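PDB 2D69: ribulose bisphosphate carboxylase, which probably catalyses the addition of carbon dioxide and water to ribulose 1,5-bisphosphate, giving two molecules of 3-phosphoglycerate in an archaeal pathway of AMP degradation. Local coordinates for residues Q309-T314 with F344-G349; M250-V255 with H276-M281; L154-P159 with V368-G373; L184-E189 with E222-I227; A301-G306 with E338-V343. All blocks are in the same frame, centred on the assembly; numbering follows the deposited sequence.

Four of the five contacts pair neighbouring parallel strands of one TIM barrel, illustrating how a barrel builds its active site from the C-terminal ends of its strands. Interactions 1 and 2 share the step from strand 274-278 to strand 309-311, where Gln-309 OE1 lies 2.7 Å from His-276 ND1. Interactions 1 and 3 meet at the end of the barrel where a sulfate is bound, with Ser-348 OG 2.6 Å from Gln-370 NE2. Interaction 4, holding the predicted magnesium ligands, touches interactions 1, 2 and 3; its centre is about 11 Å from that of interaction 2. Interaction 5 joins a helix to a loop, with its centre about 23 Å from that of interaction 3.

Interaction 1: residues Q309-T314 with F344-G349; sequences QIHTGT and FPVASG
Val-346 carries CG1 anti to its backbone N (chi1 176°) and His-311 carries CG anti to its carbonyl carbon (chi1 -72°), which together set the imidazole across the valine. The two residues pair on adjacent parallel strands of the TIM barrel, within the beta-alpha-beta crossover formed by strand 309-311, helix 323-334 and strand 344-348. Val-346 CG1 approaches His-311 CE1 to 3.4 Å, and CB stands over one face of the ring, displaced toward its rim, in a CH-pi contact. The other methyl of Val-346, CG2, rests 3.8 Å from Gln-309 CB. Beyond it the Gln-309 amide stands almost perpendicular to the Phe-344 ring, with its polar ends bonded to His-276 and Tyr-248.

The backbones form a parallel ladder. Ile-310 N donates to Phe-344 O at 3.0 Å, Val-346 N to Ile-310 O at 2.9 Å, and Thr-312 N to Val-346 O at 3.2 Å. His-311 and Ser-348 are both predicted substrate ligands, so the ladder delivers two of them to the same barrel mouth. With an alanine in place of His-311, Val-346 CG1 would probably lose the ring it packs against and the site a polar group near the bound sulfate. Where strand 309-311 ends, a water joins the two chains, accepting from Gly-313 N and donating to Val-346 O at 2.7 Å.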
# COMPACT_ATOMS: atom_id res chain seq x y z
N GLN A 309 -2.66 34.75 5.77
CA GLN A 309 -2.82 35.88 6.71
C GLN A 309 -1.75 35.80 7.78
O GLN A 309 -1.28 34.72 8.13
CB GLN A 309 -4.23 35.97 7.32
CG GLN A 309 -4.72 34.76 7.96
CD GLN A 309 -6.22 34.80 8.21
OE1 GLN A 309 -6.67 34.64 9.37
NE2 GLN A 309 -6.98 34.96 7.18
N ILE A 310 -1.29 36.94 8.24
CA ILE A 310 -0.21 36.96 9.23
C ILE A 310 -0.30 38.23 10.09
O ILE A 310 -0.65 39.31 9.58
CB ILE A 310 1.20 36.86 8.54
CG1 ILE A 310 2.33 36.73 9.55
CG2 ILE A 310 1.46 38.06 7.69
CD1 ILE A 310 3.64 36.34 8.95
N HIS A 311 -0.01 38.06 11.38
CA HIS A 311 0.01 39.14 12.36
C HIS A 311 1.10 40.09 11.99
O HIS A 311 2.20 39.64 11.77
CB HIS A 311 0.33 38.57 13.77
CG HIS A 311 -0.79 37.77 14.38
ND1 HIS A 311 -1.82 38.35 15.09
CD2 HIS A 311 -1.02 36.43 14.42
CE1 HIS A 311 -2.65 37.41 15.50
NE2 HIS A 311 -2.18 36.23 15.13
N THR A 312 0.81 41.40 11.93
CA THR A 312 1.85 42.43 11.74
C THR A 312 2.02 43.54 12.84
O THR A 312 3.00 44.29 12.75
CB THR A 312 1.63 43.15 10.42
OG1 THR A 312 0.30 43.66 10.40
CG2 THR A 312 1.68 42.14 9.23
N GLY A 313 1.10 43.65 13.80
CA GLY A 313 1.07 44.78 14.75
C GLY A 313 -0.09 45.77 14.54
O GLY A 313 -0.78 45.65 13.55
N THR A 314 -0.31 46.74 15.46
CA THR A 314 -1.39 47.78 15.30
C THR A 314 -1.08 49.20 15.81
O THR A 314 -0.08 49.41 16.51
CB THR A 314 -2.65 47.40 16.07
OG1 THR A 314 -2.34 47.24 17.47
CG2 THR A 314 -3.17 46.08 15.58
N PHE A 344 -3.70 38.77 3.89
CA PHE A 344 -4.32 39.59 4.93
C PHE A 344 -3.36 39.91 6.06
O PHE A 344 -2.87 39.00 6.72
CB PHE A 344 -5.43 38.87 5.60
CG PHE A 344 -6.79 39.10 4.99
CD1 PHE A 344 -7.52 38.04 4.50
CD2 PHE A 344 -7.37 40.36 5.00
CE1 PHE A 344 -8.79 38.22 3.96
CE2 PHE A 344 -8.67 40.56 4.46
CZ PHE A 344 -9.36 39.48 3.95
N PRO A 345 -3.16 41.18 6.36
CA PRO A 345 -2.56 41.54 7.67
C PRO A 345 -3.58 41.25 8.76
O PRO A 345 -4.78 41.45 8.53
CB PRO A 345 -2.30 43.03 7.56
CG PRO A 345 -2.50 43.39 6.17
CD PRO A 345 -3.49 42.38 5.58
N VAL A 346 -3.11 40.73 9.89
CA VAL A 346 -3.91 40.41 11.04
C VAL A 346 -3.53 41.45 12.08
O VAL A 346 -2.35 41.56 12.50
CB VAL A 346 -3.63 39.01 11.63
CG1 VAL A 346 -4.47 38.80 12.93
CG2 VAL A 346 -3.83 37.85 10.59
N ALA A 347 -4.50 42.27 12.44
CA ALA A 347 -4.29 43.31 13.45
C ALA A 347 -4.79 42.84 14.82
O ALA A 347 -5.93 42.35 14.94
CB ALA A 347 -4.98 44.61 13.02
N SER A 348 -3.95 43.01 15.84
CA SER A 348 -4.21 42.56 17.21
C SER A 348 -3.42 43.35 18.24
O SER A 348 -2.31 43.83 17.95
CB SER A 348 -3.86 41.07 17.35
OG SER A 348 -4.45 40.48 18.50
N GLY A 349 -3.98 43.50 19.44
CA GLY A 349 -3.28 44.15 20.53
C GLY A 349 -4.14 45.22 21.14
O GLY A 349 -4.04 46.38 20.76
O HOH W 1 -1.00 42.07 14.79

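Interaction 2: residues M250-V255 with H276-M281; sequences MIDIVV and HAHRAM. With SO4 (sulfate ion), chain F.
Met-250 and His-276 begin a tight pairing of two parallel strands, 248-252 and 274-278, neighbours in the TIM barrel. Here the backbones are locked: Ile-251 N donates to His-276 O, His-278 N to Ile-251 O at 2.9 Å, and Ile-253 N to His-278 O, the last already at the start of the helix that follows the first strand. On the face bearing Met-250, the extended methionine lies alongside both histidines, its CE 3.8 Å from His-278 CD2. Asp-252 points the same way as His-278, with OD1 3.5 Å from His-278 CB and the carboxylate and ring planes 66° apart; this oxygen is buried without a polar partner in the model. On the other face, Ile-253 CG2 closes on Ala-277 CB.

Beyond the strands the backbones are joined through a water rather than directly, though the side chains still touch. The water accepts from Val-255 N in the first helical turn and donates to His-278 O and Ala-280 O, while Val-254 CG1 meets Met-281 CE at 3.7 Å. Ala-280 N donates to His-278 ND1 at 3.0 Å, within the ring plane, which helps to fix the rotation of this predicted proton acceptor. A neighbouring subunit lends cover, its Asn-108 packing on His-278. The more open side is at Arg-279, a partly exposed, probable substrate ligand. It starts away from 250-255, and its extended chain carries the guanidinium edge-on to a sulfate. Arg-279 NE donates to sulfate O3 at 3.0 Å and NH2 to O2 at 3.2 Å.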
# COMPACT_ATOMS: atom_id res chain seq x y z
N MET A 250 -4.08 27.24 11.80
CA MET A 250 -3.19 28.21 12.34
C MET A 250 -1.88 27.51 12.66
O MET A 250 -1.86 26.40 13.22
CB MET A 250 -3.78 28.80 13.62
CG MET A 250 -2.71 29.45 14.57
SD MET A 250 -3.57 30.28 15.93
CE MET A 250 -2.35 30.14 17.11
N ILE A 251 -0.79 28.13 12.29
CA ILE A 251 0.52 27.60 12.58
C ILE A 251 1.33 28.72 13.22
O ILE A 251 1.35 29.82 12.71
CB ILE A 251 1.21 27.09 11.31
CG1 ILE A 251 0.39 25.98 10.62
CG2 ILE A 251 2.58 26.54 11.61
CD1 ILE A 251 0.96 25.51 9.28
N ASP A 252 1.99 28.42 14.33
CA ASP A 252 2.99 29.25 14.95
C ASP A 252 4.28 29.10 14.11
O ASP A 252 5.08 28.20 14.34
CB ASP A 252 3.32 28.84 16.42
CG ASP A 252 2.13 28.91 17.40
OD1 ASP A 252 1.08 29.54 17.06
OD2 ASP A 252 2.18 28.36 18.56
N ILE A 253 4.48 29.95 13.11
CA ILE A 253 5.46 29.64 12.08
C ILE A 253 6.88 29.87 12.50
O ILE A 253 7.75 29.27 11.94
CB ILE A 253 5.21 30.36 10.73
CG1 ILE A 253 5.43 31.87 10.83
CG2 ILE A 253 3.82 30.05 10.21
CD1 ILE A 253 5.40 32.54 9.53
N VAL A 254 7.11 30.76 13.44
CA VAL A 254 8.47 31.01 13.90
C VAL A 254 8.95 29.91 14.84
O VAL A 254 10.06 29.41 14.71
CB VAL A 254 8.64 32.42 14.55
CG1 VAL A 254 10.16 32.66 15.02
CG2 VAL A 254 8.25 33.46 13.58
N VAL A 255 8.12 29.53 15.79
CA VAL A 255 8.41 28.43 16.69
C VAL A 255 8.52 27.10 15.91
O VAL A 255 9.41 26.32 16.13
CB VAL A 255 7.26 28.26 17.72
CG1 VAL A 255 7.48 27.09 18.56
CG2 VAL A 255 7.07 29.55 18.57
N HIS A 276 -3.19 30.52 8.62
CA HIS A 276 -3.07 31.68 9.47
C HIS A 276 -1.75 31.53 10.21
O HIS A 276 -1.54 30.58 10.94
CB HIS A 276 -4.22 31.75 10.46
CG HIS A 276 -4.08 32.90 11.42
ND1 HIS A 276 -4.74 34.09 11.25
CD2 HIS A 276 -3.31 33.04 12.52
CE1 HIS A 276 -4.39 34.91 12.23
NE2 HIS A 276 -3.50 34.31 12.99
N ALA A 277 -0.84 32.46 9.99
CA ALA A 277 0.46 32.40 10.62
C ALA A 277 0.44 33.28 11.86
O ALA A 277 0.18 34.49 11.80
CB ALA A 277 1.52 32.86 9.66
N HIS A 278 0.75 32.66 12.98
CA HIS A 278 0.99 33.33 14.23
C HIS A 278 2.50 33.46 14.32
O HIS A 278 3.24 32.56 13.94
CB HIS A 278 0.42 32.53 15.39
CG HIS A 278 0.35 33.30 16.67
ND1 HIS A 278 1.45 33.93 17.22
CD2 HIS A 278 -0.70 33.58 17.49
CE1 HIS A 278 1.08 34.58 18.32
NE2 HIS A 278 -0.22 34.37 18.52
N ARG A 279 2.96 34.59 14.78
CA ARG A 279 4.39 34.88 14.73
C ARG A 279 5.06 34.79 16.10
O ARG A 279 6.17 35.31 16.29
CB ARG A 279 4.59 36.26 14.13
CG ARG A 279 3.93 37.38 14.93
CD ARG A 279 4.12 38.70 14.27
NE ARG A 279 3.69 39.80 15.09
CZ ARG A 279 4.09 41.06 14.93
NH1 ARG A 279 4.99 41.38 14.01
NH2 ARG A 279 3.63 42.01 15.78
N ALA A 280 4.41 34.15 17.08
CA ALA A 280 5.05 34.06 18.41
C ALA A 280 6.54 33.68 18.30
O ALA A 280 6.89 32.79 17.52
CB ALA A 280 4.33 33.05 19.29
N MET A 281 7.37 34.35 19.09
CA MET A 281 8.84 34.22 19.15
C MET A 281 9.61 35.17 18.21
O MET A 281 10.81 35.32 18.35
CB MET A 281 9.32 32.76 18.94
CG MET A 281 10.79 32.52 19.25
SD MET A 281 11.30 30.72 19.07
CE MET A 281 12.01 30.81 17.68
S SO4 F . 0.90 40.03 17.65
O1 SO4 F . -0.02 39.52 18.66
O2 SO4 F . 1.90 40.94 18.21
O3 SO4 F . 1.58 38.87 17.05
O4 SO4 F . 0.08 40.71 16.63
O HOH W 2 5.46 31.42 15.73

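Interaction 3: residues L154-P159 with V368-G373; sequences LTATVP and VIQAGG. With SO4 (sulfate ion), chain E.
Gln-370 OE1 accepts from Val-158 N at 3.1 Å in a nearly straight bond (171°), the donor tilted from the amide carbonyl plane. Val-158 CG2 packs against the same amide, 3.7 Å from Gln-370 OE1. The glutamine chain bends at chi2 (-71°), and this turns its amide back across the strand end. Gln-370 NE2 is held chiefly by Ser-348 OG and also reaches O4 of a sulfate at 3.2 Å, so both ends of the amide are engaged. A leucine here has no amide, and Val-158 N, Ser-348 OG and the sulfate would probably each lose a hydrogen-bonding mate.

The second shell is backbone. Ile-369 N donates to Leu-154 O, Ala-156 N to Ile-369 O, and Ala-371 N to Ala-156 O, a parallel ladder that brings Gln-370 alongside the chain at Val-158. Next comes the short helix 372-376, whose Gly-373 N donates to sulfate O1 at 3.0 Å; a CB on Gly-372 would clash with O4. Gly-350 N also donates to this sulfate. Backbone amides at a helix start, beyond adjoining barrel strands, are characteristic of the phosphate-binding site of TIM barrels, and the sulfate probably marks a substrate phosphate here.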
# COMPACT_ATOMS: atom_id res chain seq x y z
N LEU A 154 -12.48 41.23 8.34
CA LEU A 154 -12.98 40.06 9.07
C LEU A 154 -12.64 40.25 10.53
O LEU A 154 -11.71 40.99 10.86
CB LEU A 154 -12.33 38.78 8.54
CG LEU A 154 -12.76 38.27 7.16
CD1 LEU A 154 -11.79 37.18 6.68
CD2 LEU A 154 -14.13 37.68 7.23
N THR A 155 -13.44 39.63 11.40
CA THR A 155 -13.20 39.63 12.83
C THR A 155 -12.81 38.26 13.39
O THR A 155 -13.21 37.20 12.89
CB THR A 155 -14.38 40.13 13.57
OG1 THR A 155 -15.48 39.24 13.37
CG2 THR A 155 -14.81 41.50 13.09
N ALA A 156 -12.00 38.32 14.45
CA ALA A 156 -11.45 37.17 15.13
C ALA A 156 -11.42 37.44 16.61
O ALA A 156 -11.25 38.60 17.04
CB ALA A 156 -10.05 36.89 14.64
N THR A 157 -11.59 36.37 17.39
CA THR A 157 -11.42 36.41 18.83
C THR A 157 -10.73 35.16 19.41
O THR A 157 -11.17 34.04 19.18
CB THR A 157 -12.75 36.61 19.48
OG1 THR A 157 -13.17 37.97 19.26
CG2 THR A 157 -12.64 36.58 20.98
N VAL A 158 -9.67 35.38 20.18
CA VAL A 158 -9.09 34.34 21.04
C VAL A 158 -9.79 34.42 22.39
O VAL A 158 -9.81 35.48 23.00
CB VAL A 158 -7.61 34.61 21.35
CG1 VAL A 158 -7.00 33.44 22.15
CG2 VAL A 158 -6.83 34.89 20.07
N PRO A 159 -10.37 33.33 22.89
CA PRO A 159 -10.99 33.40 24.21
C PRO A 159 -9.97 33.75 25.31
O PRO A 159 -8.76 33.60 25.15
CB PRO A 159 -11.58 32.00 24.41
CG PRO A 159 -11.77 31.48 23.04
CD PRO A 159 -10.58 32.01 22.27
N VAL A 368 -7.72 41.26 8.94
CA VAL A 368 -8.37 40.44 9.92
C VAL A 368 -8.16 41.12 11.25
O VAL A 368 -7.01 41.38 11.62
CB VAL A 368 -7.78 39.06 9.95
CG1 VAL A 368 -8.43 38.24 11.03
CG2 VAL A 368 -7.92 38.37 8.57
N ILE A 369 -9.25 41.38 11.98
CA ILE A 369 -9.13 42.18 13.21
C ILE A 369 -9.37 41.29 14.41
O ILE A 369 -10.47 40.76 14.58
CB ILE A 369 -10.15 43.30 13.18
CG1 ILE A 369 -9.81 44.30 12.10
CG2 ILE A 369 -10.23 44.00 14.54
CD1 ILE A 369 -10.94 45.26 11.80
N GLN A 370 -8.33 41.05 15.20
CA GLN A 370 -8.47 40.16 16.35
C GLN A 370 -8.73 41.05 17.58
O GLN A 370 -7.88 41.87 17.93
CB GLN A 370 -7.20 39.34 16.58
CG GLN A 370 -7.35 38.17 17.63
CD GLN A 370 -7.49 38.64 19.10
OE1 GLN A 370 -8.42 38.19 19.81
NE2 GLN A 370 -6.59 39.53 19.56
N ALA A 371 -9.88 40.87 18.21
CA ALA A 371 -10.25 41.70 19.35
C ALA A 371 -10.74 40.87 20.51
O ALA A 371 -11.88 41.03 20.97
CB ALA A 371 -11.26 42.74 18.97
N GLY A 372 -9.81 40.10 21.06
CA GLY A 372 -9.92 39.36 22.31
C GLY A 372 -10.53 40.00 23.54
O GLY A 372 -11.70 39.76 23.83
N GLY A 373 -9.72 40.76 24.29
CA GLY A 373 -10.14 41.34 25.55
C GLY A 373 -11.36 42.21 25.38
O GLY A 373 -12.24 42.14 26.22
S SO4 E . -6.13 41.23 23.14
O1 SO4 E . -6.72 41.10 24.46
O2 SO4 E . -5.17 42.30 23.10
O3 SO4 E . -5.44 39.98 22.87
O4 SO4 E . -7.18 41.40 22.15

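Interaction 4: residues L184-E189 with E222-I227; sequences LLKDDE and EYLINI
Leu-185 N donates to Glu-222 O, Leu-224 N to Leu-185 O at 2.8 Å, and Asp-187 N to Leu-224 O, a parallel ladder between strands whose short axes are inclined by 26°. The strands belong to a beta-alpha-beta unit of the TIM barrel that crosses over through helix 199-217.

Tyr-223 carries one side of the contact. Its ring is held between Leu-185 CD2, which makes a CH-pi contact at 3.6 Å from Tyr-223 CE1, and Ile-225 CB over the opposite face. With CG anti to the backbone N (chi1 -175°), the tyrosine runs alongside Leu-185 and brings OH to Asp-187. Tyr-223 OH donates to Asp-187 OD1 on its syn side at 2.6 Å, with carboxylate and ring planes almost perpendicular. Asp-187 OD2 receives Asn-226 N at 2.9 Å from the anti side, in a nearly straight bond (174°). Leu-224 CD1 works on the face bearing Lys-186, touching Leu-184 CD1 at 4.1 Å and the aliphatic part of the lysine. Beyond that part, Lys-186 NZ bends back to Asp-187 O at 3.1 Å.

Arg-202 adds a salt bridge to OD2 and Tyr-170 a hydrogen bond to OD1. Four partners thus clamp the Asp-187 carboxylate, which would probably favour its ionised form. The chain on either side of it carries Lys-186, uncarbamylated here, and Asp-188 and Glu-189, the predicted magnesium ligands; clamping Asp-187 therefore probably helps to position the metal-binding stretch.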
# COMPACT_ATOMS: atom_id res chain seq x y z
N LEU A 184 -14.20 34.54 13.03
CA LEU A 184 -13.15 33.59 13.23
C LEU A 184 -12.82 33.36 14.71
O LEU A 184 -12.38 34.26 15.43
CB LEU A 184 -11.93 34.14 12.52
CG LEU A 184 -12.02 34.35 11.01
CD1 LEU A 184 -10.73 34.98 10.53
CD2 LEU A 184 -12.32 33.04 10.30
N LEU A 185 -13.09 32.15 15.22
CA LEU A 185 -12.62 31.74 16.51
C LEU A 185 -11.16 31.52 16.34
O LEU A 185 -10.73 31.02 15.29
CB LEU A 185 -13.29 30.45 16.92
CG LEU A 185 -12.85 29.87 18.27
CD1 LEU A 185 -13.21 30.77 19.45
CD2 LEU A 185 -13.43 28.49 18.43
N LYS A 186 -10.35 31.87 17.32
CA LYS A 186 -8.92 31.71 17.20
C LYS A 186 -8.35 31.06 18.45
O LYS A 186 -8.57 31.54 19.55
CB LYS A 186 -8.23 33.05 16.88
CG LYS A 186 -6.72 33.01 16.71
CD LYS A 186 -6.08 34.38 16.32
CE LYS A 186 -4.54 34.38 16.66
NZ LYS A 186 -4.05 33.58 17.91
N ASP A 187 -7.59 30.00 18.29
CA ASP A 187 -6.85 29.42 19.41
C ASP A 187 -5.64 30.28 19.72
O ASP A 187 -5.00 30.79 18.81
CB ASP A 187 -6.26 28.06 19.05
CG ASP A 187 -7.28 26.94 19.01
OD1 ASP A 187 -8.43 27.09 19.51
OD2 ASP A 187 -6.98 25.86 18.48
N ASP A 188 -5.27 30.32 21.00
CA ASP A 188 -4.04 30.88 21.45
C ASP A 188 -2.86 30.09 20.93
O ASP A 188 -2.95 28.89 20.76
CB ASP A 188 -3.95 30.86 22.98
CG ASP A 188 -2.82 31.72 23.49
OD1 ASP A 188 -1.77 31.16 23.94
OD2 ASP A 188 -2.92 32.97 23.42
N GLU A 189 -1.74 30.78 20.74
CA GLU A 189 -0.52 30.17 20.25
C GLU A 189 0.03 29.04 21.13
O GLU A 189 0.73 28.17 20.66
CB GLU A 189 0.55 31.25 20.01
CG GLU A 189 1.24 31.85 21.25
CD GLU A 189 0.45 32.95 21.97
OE1 GLU A 189 0.92 33.38 23.07
OE2 GLU A 189 -0.64 33.36 21.47
N GLU A 222 -15.69 30.38 10.81
CA GLU A 222 -14.47 29.60 10.69
C GLU A 222 -13.66 29.63 11.97
O GLU A 222 -14.01 30.30 12.94
CB GLU A 222 -13.65 30.04 9.48
CG GLU A 222 -13.82 29.07 8.34
CD GLU A 222 -13.26 27.67 8.62
OE1 GLU A 222 -12.38 27.48 9.50
OE2 GLU A 222 -13.69 26.73 7.92
N TYR A 223 -12.57 28.86 11.94
CA TYR A 223 -11.84 28.50 13.14
C TYR A 223 -10.36 28.39 12.81
O TYR A 223 -9.94 27.48 12.10
CB TYR A 223 -12.37 27.14 13.66
CG TYR A 223 -11.79 26.68 14.99
CD1 TYR A 223 -11.02 27.52 15.77
CD2 TYR A 223 -12.02 25.41 15.45
CE1 TYR A 223 -10.48 27.09 16.94
CE2 TYR A 223 -11.50 24.98 16.66
CZ TYR A 223 -10.73 25.80 17.39
OH TYR A 223 -10.20 25.36 18.57
N LEU A 224 -9.59 29.31 13.36
CA LEU A 224 -8.17 29.34 13.22
C LEU A 224 -7.63 28.45 14.29
O LEU A 224 -7.15 28.89 15.34
CB LEU A 224 -7.64 30.76 13.38
CG LEU A 224 -8.37 31.79 12.50
CD1 LEU A 224 -7.90 33.18 12.83
CD2 LEU A 224 -8.22 31.53 11.03
N ILE A 225 -7.71 27.16 14.01
CA ILE A 225 -7.38 26.11 14.95
C ILE A 225 -5.91 25.83 14.94
O ILE A 225 -5.33 25.63 13.87
CB ILE A 225 -8.24 24.86 14.63
CG1 ILE A 225 -8.01 23.77 15.69
CG2 ILE A 225 -7.99 24.31 13.23
CD1 ILE A 225 -9.14 22.81 15.77
N ASN A 226 -5.30 25.81 16.12
CA ASN A 226 -3.85 25.67 16.27
C ASN A 226 -3.35 24.22 16.11
O ASN A 226 -3.52 23.41 16.98
CB ASN A 226 -3.48 26.19 17.62
CG ASN A 226 -2.01 26.38 17.81
OD1 ASN A 226 -1.57 26.93 18.83
ND2 ASN A 226 -1.25 26.04 16.81
N ILE A 227 -2.74 23.93 14.97
CA ILE A 227 -2.20 22.59 14.63
C ILE A 227 -0.70 22.50 14.92
O ILE A 227 -0.07 21.51 14.64
CB ILE A 227 -2.42 22.25 13.16
CG1 ILE A 227 -1.65 23.16 12.23
CG2 ILE A 227 -3.96 22.39 12.75
CD1 ILE A 227 -1.50 22.56 10.81

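Interaction 5: residues A301-G306 with E338-V343; sequences AARMIG and EHIRPV
Arg-303 and Val-343 run past one another head to tail, the arginine outward from its helix and the valine back toward it. The contact is made along the arginine's aliphatic stem, where Val-343 CG2 lies 3.5 Å from Arg-303 CG. Ile-340 slants over the same stem, its CG2 3.5 Å from Arg-303 NE. The stem therefore passes between two branched side chains before its N-H groups reach backbone carbonyls.

CG of Arg-303 stands anti to the backbone N (chi1 178°), and the chain stays extended to NE, carrying the guanidinium across to the loop. Arg-303 NE donates to Arg-341 O at 2.9 Å; the oxygen lies near the guanidinium plane, but the donor sits 38° above the carbonyl plane. Arg-303 NH2 adds two weak bonds, one to Ile-340 O at 2.8 Å and one to Arg-341 O at 3.1 Å. Arg-341 O is thus gripped twice by one guanidinium. In the TIM barrel this arginine ties helix 295-305 to the loop that leads from helix 323-334 into strand 344-348. A Schellman motif ends the first helix, with Gly-306, at positive phi, as its C-prime residue.

The firmer partner of Arg-303 NH2 is Ser-335 O, outside the two segments, and Phe-332 meets the guanidinium in a cation-pi contact. The loop also faces the assembly: Arg-341 forms a salt bridge with Glu-201 of a neighbouring subunit, and Glu-338 OE1 with Arg-67 of a different one.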
# COMPACT_ATOMS: atom_id res chain seq x y z
N ALA A 301 9.20 36.22 3.22
CA ALA A 301 9.35 34.77 3.18
C ALA A 301 8.02 34.05 3.38
O ALA A 301 7.69 33.11 2.64
CB ALA A 301 10.36 34.32 4.20
N ALA A 302 7.23 34.49 4.37
CA ALA A 302 6.04 33.75 4.70
C ALA A 302 5.02 33.88 3.56
O ALA A 302 4.27 32.92 3.30
CB ALA A 302 5.45 34.25 6.06
N ARG A 303 4.95 35.07 2.93
CA ARG A 303 4.05 35.27 1.79
C ARG A 303 4.47 34.42 0.57
O ARG A 303 3.64 33.86 -0.14
CB ARG A 303 4.01 36.75 1.42
CG ARG A 303 3.14 37.03 0.21
CD ARG A 303 2.82 38.49 -0.02
NE ARG A 303 2.01 38.60 -1.21
CZ ARG A 303 1.92 39.67 -1.99
NH1 ARG A 303 2.60 40.78 -1.70
NH2 ARG A 303 1.12 39.64 -3.07
N MET A 304 5.78 34.31 0.35
CA MET A 304 6.30 33.63 -0.81
C MET A 304 6.00 32.13 -0.72
O MET A 304 5.40 31.55 -1.66
CB MET A 304 7.81 33.97 -0.92
CG MET A 304 8.60 33.36 -2.08
SD MET A 304 10.44 33.87 -2.08
CE MET A 304 10.34 35.04 -1.02
N ILE A 305 6.31 31.53 0.43
CA ILE A 305 5.90 30.17 0.70
C ILE A 305 4.40 30.10 0.58
O ILE A 305 3.82 29.30 -0.18
CB ILE A 305 6.38 29.70 2.11
CG1 ILE A 305 7.89 29.59 2.11
CG2 ILE A 305 5.79 28.32 2.41
CD1 ILE A 305 8.53 29.60 3.49
N GLY A 306 3.72 30.98 1.30
CA GLY A 306 2.29 31.08 1.12
C GLY A 306 1.39 31.01 2.32
O GLY A 306 0.43 30.25 2.28
N GLU A 338 3.98 39.76 -8.83
CA GLU A 338 3.87 38.72 -9.82
C GLU A 338 2.66 37.83 -9.56
O GLU A 338 1.57 38.33 -9.36
CB GLU A 338 5.18 37.91 -9.90
CG GLU A 338 6.46 38.75 -10.11
CD GLU A 338 6.65 39.31 -11.51
OE1 GLU A 338 5.80 39.11 -12.36
OE2 GLU A 338 7.66 39.97 -11.77
N HIS A 339 2.85 36.51 -9.57
CA HIS A 339 1.78 35.51 -9.33
C HIS A 339 1.44 35.28 -7.82
O HIS A 339 0.49 34.51 -7.51
CB HIS A 339 2.18 34.14 -9.92
CG HIS A 339 3.48 33.64 -9.38
ND1 HIS A 339 4.67 34.24 -9.68
CD2 HIS A 339 3.77 32.67 -8.47
CE1 HIS A 339 5.66 33.65 -9.02
NE2 HIS A 339 5.14 32.69 -8.28
N ILE A 340 2.21 35.87 -6.91
CA ILE A 340 1.99 35.69 -5.48
C ILE A 340 0.75 36.46 -5.01
O ILE A 340 0.69 37.68 -5.06
CB ILE A 340 3.17 36.11 -4.70
CG1 ILE A 340 4.45 35.41 -5.22
CG2 ILE A 340 2.96 35.88 -3.24
CD1 ILE A 340 4.51 33.92 -5.07
N ARG A 341 -0.25 35.75 -4.56
CA ARG A 341 -1.51 36.38 -4.13
C ARG A 341 -1.29 37.26 -2.90
O ARG A 341 -0.30 37.03 -2.10
CB ARG A 341 -2.54 35.29 -3.85
CG ARG A 341 -3.27 34.76 -5.09
CD ARG A 341 -4.09 33.50 -4.75
NE ARG A 341 -4.58 32.76 -5.90
CZ ARG A 341 -3.91 31.82 -6.60
NH1 ARG A 341 -2.68 31.41 -6.29
NH2 ARG A 341 -4.51 31.26 -7.62
N PRO A 342 -2.10 38.30 -2.72
CA PRO A 342 -1.94 39.14 -1.50
C PRO A 342 -2.43 38.42 -0.22
O PRO A 342 -3.29 37.56 -0.27
CB PRO A 342 -2.80 40.38 -1.81
CG PRO A 342 -3.88 39.90 -2.79
CD PRO A 342 -3.19 38.77 -3.59
N VAL A 343 -1.83 38.79 0.89
CA VAL A 343 -2.00 38.22 2.23
C VAL A 343 -2.68 39.22 3.15
O VAL A 343 -2.31 40.40 3.20
CB VAL A 343 -0.60 37.90 2.81
CG1 VAL A 343 -0.64 37.53 4.31
CG2 VAL A 343 0.12 36.82 1.94